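PDB 2YEQ: alkaline phosphatase D from Bacillus subtilis, which hydrolyses phosphate esters, acting as a phosphodiesterase with iron and calcium in its active site. Local coordinates for residues E175-A187 / R234-M246. Numbering follows the deposited sequence.
Sequences EIITLQDYRNRHA and RRAAAYQAYYEHM. With NA (sodium ion), chain B; PE5 (3,6,9,12,15,18,21,24-octaoxahexacosan-1-ol), chain J; EDO (1,2-ethanediol), chain O; EDO (1,2-ethanediol), chain C.
Glu244 OE2 is gripped from opposite faces of its carboxylate, by Arg183 NH2 across the contact at 2.8 Å and by Gln240 NE2 one turn back on its own helix at 2.9 Å. Arg183 meets the carboxylate side-on in a salt bridge: its NE also donates to Glu244 OE1 (2.7 Å), and the two planes lie 27° apart. Leu179 CD2 covers the centre of one guanidinium face, while Gln180 OE1 accepts from NH1, so the rotation of the group is fixed. Arg234, extended from CG to NE with CG anti to its backbone N (chi1 -164°), carries its guanidinium across to Glu175-Ile177, which leads into helix 179-190. There NH2 donates to Glu175 OE2 (2.8 Å) in a second salt bridge, Ile177 CD1 lies over one face, and NE donates to Tyr182 OH at 2.9 Å; that hydroxyl also bonds Val213 O. The same OE2 binds a sodium ion closely, OE1 standing farther off; Glu214, Gln517 and waters complete the site. Between the salt bridges Ala237, Ala238 and Ala241 line the interface, where the segment axes come to 8.3 Å. Ala238 CB makes a CH-pi contact with one face of the Tyr182 ring, Ile176 CG1 covering the other. At the C-terminal end His186 CB sits over the His245 ring. Leu179, Tyr182 and Arg183 enter holes on helix 228-245, and Ala241 returns between them: reciprocal knobs-into-holes packing of two helices running in the same general direction and crossing at -36°, within the calcineurin-like phosphatase region.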
# COMPACT_ATOMS: atom_id res chain seq x y z
N GLU A 175 -1.23 -19.53 -11.09
CA GLU A 175 -0.28 -18.45 -10.84
C GLU A 175 -0.06 -17.63 -12.09
O GLU A 175 0.21 -18.17 -13.17
CB GLU A 175 1.07 -19.01 -10.33
CG GLU A 175 2.08 -17.88 -10.03
CD GLU A 175 3.38 -18.35 -9.38
OE1 GLU A 175 3.59 -19.56 -9.25
OE2 GLU A 175 4.23 -17.49 -9.01
N ILE A 176 -0.13 -16.31 -11.92
CA ILE A 176 -0.13 -15.37 -13.01
C ILE A 176 1.27 -15.04 -13.54
O ILE A 176 2.19 -14.75 -12.76
CB ILE A 176 -0.93 -14.10 -12.66
CG1 ILE A 176 -0.33 -13.34 -11.46
CG2 ILE A 176 -2.38 -14.51 -12.36
CD1 ILE A 176 -1.18 -12.06 -11.06
N ILE A 177 1.43 -15.09 -14.86
CA ILE A 177 2.73 -14.96 -15.52
C ILE A 177 2.72 -13.93 -16.62
O ILE A 177 3.61 -13.09 -16.70
CB ILE A 177 3.19 -16.30 -16.14
CG1 ILE A 177 3.29 -17.38 -15.05
CG2 ILE A 177 4.51 -16.13 -16.92
CD1 ILE A 177 4.25 -17.02 -13.95
N THR A 178 1.72 -14.00 -17.50
CA THR A 178 1.67 -13.12 -18.67
C THR A 178 0.92 -11.83 -18.38
O THR A 178 0.18 -11.73 -17.39
CB THR A 178 0.92 -13.79 -19.82
OG1 THR A 178 -0.42 -13.99 -19.39
CG2 THR A 178 1.52 -15.16 -20.18
N LEU A 179 1.07 -10.87 -19.27
CA LEU A 179 0.33 -9.63 -19.19
C LEU A 179 -1.17 -9.87 -19.03
O LEU A 179 -1.82 -9.25 -18.18
CB LEU A 179 0.62 -8.74 -20.40
CG LEU A 179 -0.11 -7.40 -20.48
CD1 LEU A 179 0.18 -6.47 -19.29
CD2 LEU A 179 0.23 -6.72 -21.80
N GLN A 180 -1.72 -10.79 -19.81
CA GLN A 180 -3.15 -11.06 -19.73
C GLN A 180 -3.50 -11.65 -18.37
O GLN A 180 -4.50 -11.29 -17.78
CB GLN A 180 -3.62 -11.96 -20.90
CG GLN A 180 -5.01 -11.65 -21.44
CD GLN A 180 -5.27 -10.15 -21.68
OE1 GLN A 180 -4.48 -9.45 -22.31
NE2 GLN A 180 -6.38 -9.66 -21.13
N ASP A 181 -2.68 -12.58 -17.87
CA ASP A 181 -2.86 -13.15 -16.55
C ASP A 181 -2.93 -12.03 -15.46
O ASP A 181 -3.80 -12.06 -14.59
CB ASP A 181 -1.70 -14.07 -16.16
CG ASP A 181 -1.59 -15.36 -16.98
OD1 ASP A 181 -2.56 -15.79 -17.64
OD2 ASP A 181 -0.50 -15.98 -16.90
N TYR A 182 -2.00 -11.08 -15.51
CA TYR A 182 -1.95 -9.98 -14.54
C TYR A 182 -3.14 -9.03 -14.67
O TYR A 182 -3.68 -8.56 -13.67
CB TYR A 182 -0.63 -9.18 -14.66
CG TYR A 182 0.49 -9.84 -13.90
CD1 TYR A 182 0.66 -9.62 -12.53
CD2 TYR A 182 1.38 -10.71 -14.55
CE1 TYR A 182 1.68 -10.26 -11.81
CE2 TYR A 182 2.39 -11.36 -13.85
CZ TYR A 182 2.55 -11.12 -12.48
OH TYR A 182 3.56 -11.76 -11.81
N ARG A 183 -3.52 -8.74 -15.90
CA ARG A 183 -4.69 -7.90 -16.16
C ARG A 183 -5.96 -8.53 -15.58
O ARG A 183 -6.76 -7.83 -14.91
CB ARG A 183 -4.87 -7.66 -17.66
CG ARG A 183 -3.92 -6.69 -18.27
CD ARG A 183 -4.03 -6.78 -19.81
NE ARG A 183 -3.38 -5.66 -20.46
CZ ARG A 183 -3.22 -5.54 -21.77
NH1 ARG A 183 -3.65 -6.48 -22.60
NH2 ARG A 183 -2.67 -4.46 -22.26
N ASN A 184 -6.12 -9.83 -15.79
CA ASN A 184 -7.28 -10.54 -15.29
C ASN A 184 -7.29 -10.62 -13.77
O ASN A 184 -8.35 -10.55 -13.13
CB ASN A 184 -7.41 -11.93 -15.93
CG ASN A 184 -7.76 -11.86 -17.41
OD1 ASN A 184 -8.20 -10.81 -17.89
ND2 ASN A 184 -7.55 -12.96 -18.14
N ARG A 185 -6.11 -10.76 -13.16
CA ARG A 185 -6.05 -10.79 -11.71
C ARG A 185 -6.41 -9.39 -11.15
O ARG A 185 -7.15 -9.31 -10.17
CB ARG A 185 -4.67 -11.19 -11.23
CG ARG A 185 -4.52 -11.29 -9.72
CD ARG A 185 -5.40 -12.32 -9.11
NE ARG A 185 -5.39 -13.65 -9.74
CZ ARG A 185 -4.61 -14.68 -9.41
NH1 ARG A 185 -3.69 -14.56 -8.45
NH2 ARG A 185 -4.77 -15.85 -10.04
N HIS A 186 -5.87 -8.32 -11.73
CA HIS A 186 -6.29 -6.95 -11.33
C HIS A 186 -7.81 -6.77 -11.46
O HIS A 186 -8.45 -6.20 -10.59
CB HIS A 186 -5.58 -5.83 -12.10
CG HIS A 186 -4.24 -5.47 -11.54
ND1 HIS A 186 -3.90 -4.42 -10.73
CD2 HIS A 186 -3.12 -6.15 -11.69
CE1 HIS A 186 -2.59 -4.47 -10.47
NE2 HIS A 186 -2.11 -5.54 -11.01
N ALA A 187 -8.38 -7.29 -12.55
CA ALA A 187 -9.82 -7.22 -12.74
C ALA A 187 -10.58 -8.01 -11.68
O ALA A 187 -11.64 -7.55 -11.23
CB ALA A 187 -10.18 -7.71 -14.16
N ARG A 234 8.27 -11.31 -16.58
CA ARG A 234 7.16 -11.26 -15.65
C ARG A 234 6.99 -9.87 -14.99
O ARG A 234 5.88 -9.36 -14.86
CB ARG A 234 7.36 -12.33 -14.61
CG ARG A 234 6.17 -12.64 -13.84
CD ARG A 234 6.46 -13.75 -12.91
NE ARG A 234 5.29 -14.03 -12.11
CZ ARG A 234 5.21 -14.99 -11.21
NH1 ARG A 234 6.22 -15.82 -10.99
NH2 ARG A 234 4.08 -15.13 -10.55
N ARG A 235 8.11 -9.24 -14.62
CA ARG A 235 8.05 -7.92 -14.04
C ARG A 235 7.53 -6.88 -15.02
O ARG A 235 6.75 -6.00 -14.63
CB ARG A 235 9.41 -7.48 -13.47
CG ARG A 235 9.30 -6.35 -12.46
CD ARG A 235 10.64 -6.01 -11.83
NE ARG A 235 11.34 -4.93 -12.52
CZ ARG A 235 12.44 -4.34 -12.06
NH1 ARG A 235 12.97 -4.76 -10.93
NH2 ARG A 235 13.01 -3.35 -12.72
N ALA A 236 7.93 -6.97 -16.28
CA ALA A 236 7.40 -6.09 -17.30
C ALA A 236 5.87 -6.23 -17.46
O ALA A 236 5.17 -5.23 -17.58
CB ALA A 236 8.12 -6.32 -18.68
N ALA A 237 5.37 -7.46 -17.48
CA ALA A 237 3.93 -7.74 -17.56
C ALA A 237 3.18 -7.18 -16.33
O ALA A 237 2.15 -6.52 -16.48
CB ALA A 237 3.70 -9.21 -17.69
N ALA A 238 3.71 -7.47 -15.14
CA ALA A 238 3.12 -7.02 -13.87
C ALA A 238 3.09 -5.52 -13.74
O ALA A 238 2.08 -4.95 -13.31
CB ALA A 238 3.89 -7.62 -12.70
N TYR A 239 4.19 -4.87 -14.09
CA TYR A 239 4.25 -3.41 -14.02
C TYR A 239 3.30 -2.73 -14.99
O TYR A 239 2.67 -1.71 -14.63
CB TYR A 239 5.68 -2.90 -14.23
CG TYR A 239 6.65 -3.07 -13.06
CD1 TYR A 239 6.29 -3.72 -11.90
CD2 TYR A 239 7.93 -2.53 -13.13
CE1 TYR A 239 7.20 -3.84 -10.82
CE2 TYR A 239 8.83 -2.63 -12.08
CZ TYR A 239 8.47 -3.30 -10.94
OH TYR A 239 9.36 -3.42 -9.89
N GLN A 240 3.19 -3.26 -16.22
CA GLN A 240 2.24 -2.73 -17.20
C GLN A 240 0.80 -2.87 -16.68
O GLN A 240 0.04 -1.90 -16.73
CB GLN A 240 2.36 -3.42 -18.58
CG GLN A 240 1.41 -2.76 -19.61
CD GLN A 240 1.67 -3.16 -21.07
OE1 GLN A 240 2.80 -3.45 -21.49
NE2 GLN A 240 0.61 -3.11 -21.88
N ALA A 241 0.43 -4.04 -16.19
CA ALA A 241 -0.92 -4.29 -15.66
C ALA A 241 -1.24 -3.38 -14.48
O ALA A 241 -2.38 -2.91 -14.32
CB ALA A 241 -1.11 -5.72 -15.26
N TYR A 242 -0.22 -3.10 -13.66
CA TYR A 242 -0.38 -2.20 -12.52
C TYR A 242 -0.68 -0.79 -13.00
O TYR A 242 -1.65 -0.18 -12.58
CB TYR A 242 0.87 -2.22 -11.66
CG TYR A 242 0.77 -1.49 -10.34
CD1 TYR A 242 0.30 -2.13 -9.21
CD2 TYR A 242 1.21 -0.18 -10.21
CE1 TYR A 242 0.22 -1.46 -7.97
CE2 TYR A 242 1.16 0.48 -8.98
CZ TYR A 242 0.68 -0.17 -7.88
OH TYR A 242 0.64 0.50 -6.68
N TYR A 243 0.14 -0.28 -13.91
CA TYR A 243 -0.11 1.00 -14.52
C TYR A 243 -1.55 1.07 -15.09
O TYR A 243 -2.26 2.05 -14.84
CB TYR A 243 0.90 1.34 -15.63
CG TYR A 243 0.52 2.61 -16.35
CD1 TYR A 243 0.83 3.86 -15.81
CD2 TYR A 243 -0.23 2.57 -17.53
CE1 TYR A 243 0.45 5.02 -16.44
CE2 TYR A 243 -0.62 3.73 -18.15
CZ TYR A 243 -0.29 4.97 -17.61
OH TYR A 243 -0.67 6.14 -18.24
N GLU A 244 -1.93 0.07 -15.88
CA GLU A 244 -3.24 0.05 -16.54
C GLU A 244 -4.37 0.18 -15.52
O GLU A 244 -5.40 0.73 -15.83
CB GLU A 244 -3.40 -1.21 -17.40
CG GLU A 244 -2.50 -1.20 -18.64
CD GLU A 244 -2.38 -2.51 -19.38
OE1 GLU A 244 -2.80 -3.55 -18.83
OE2 GLU A 244 -1.84 -2.49 -20.53
N HIS A 245 -4.17 -0.32 -14.30
CA HIS A 245 -5.24 -0.34 -13.31
C HIS A 245 -5.13 0.70 -12.20
O HIS A 245 -5.97 0.73 -11.32
CB HIS A 245 -5.42 -1.74 -12.73
CG HIS A 245 -5.93 -2.71 -13.74
ND1 HIS A 245 -5.11 -3.32 -14.66
CD2 HIS A 245 -7.20 -3.12 -14.02
CE1 HIS A 245 -5.85 -4.08 -15.46
NE2 HIS A 245 -7.12 -3.97 -15.09
N MET A 246 -4.13 1.56 -12.26
CA MET A 246 -3.89 2.52 -11.17
C MET A 246 -3.91 3.95 -11.65
O MET A 246 -3.44 4.27 -12.74
CB MET A 246 -2.54 2.23 -10.51
CG MET A 246 -2.49 0.96 -9.72
SD MET A 246 -3.72 0.91 -8.39
CE MET A 246 -3.42 -0.64 -7.61
NA NA B . 5.60 -18.44 -7.53
C48 PE5 J . 7.57 -19.32 -18.38
C50 PE5 J . 6.90 -19.88 -17.12
O1 PE5 J . 7.40 -19.28 -15.90
C1 PE5 J . 7.73 -17.88 -16.00
C2 PE5 J . 7.93 -17.23 -14.62
O2 PE5 J . 8.16 -18.17 -13.58
C1 EDO O . -1.38 -17.15 -20.79
O1 EDO O . -1.96 -17.81 -19.65
C2 EDO O . -2.13 -15.85 -21.11
O2 EDO O . -1.37 -15.03 -22.01
C1 EDO C . -5.22 -15.11 -18.76
O1 EDO C . -5.18 -15.82 -20.01
C2 EDO C . -5.63 -16.00 -17.59
O2 EDO C . -6.42 -15.29 -16.63
O HOH W 1 0.72 -6.02 -11.09
O HOH W 2 6.67 -19.62 -9.06
O HOH W 3 7.23 -18.83 -5.97
O HOH W 4 4.58 -17.24 -5.92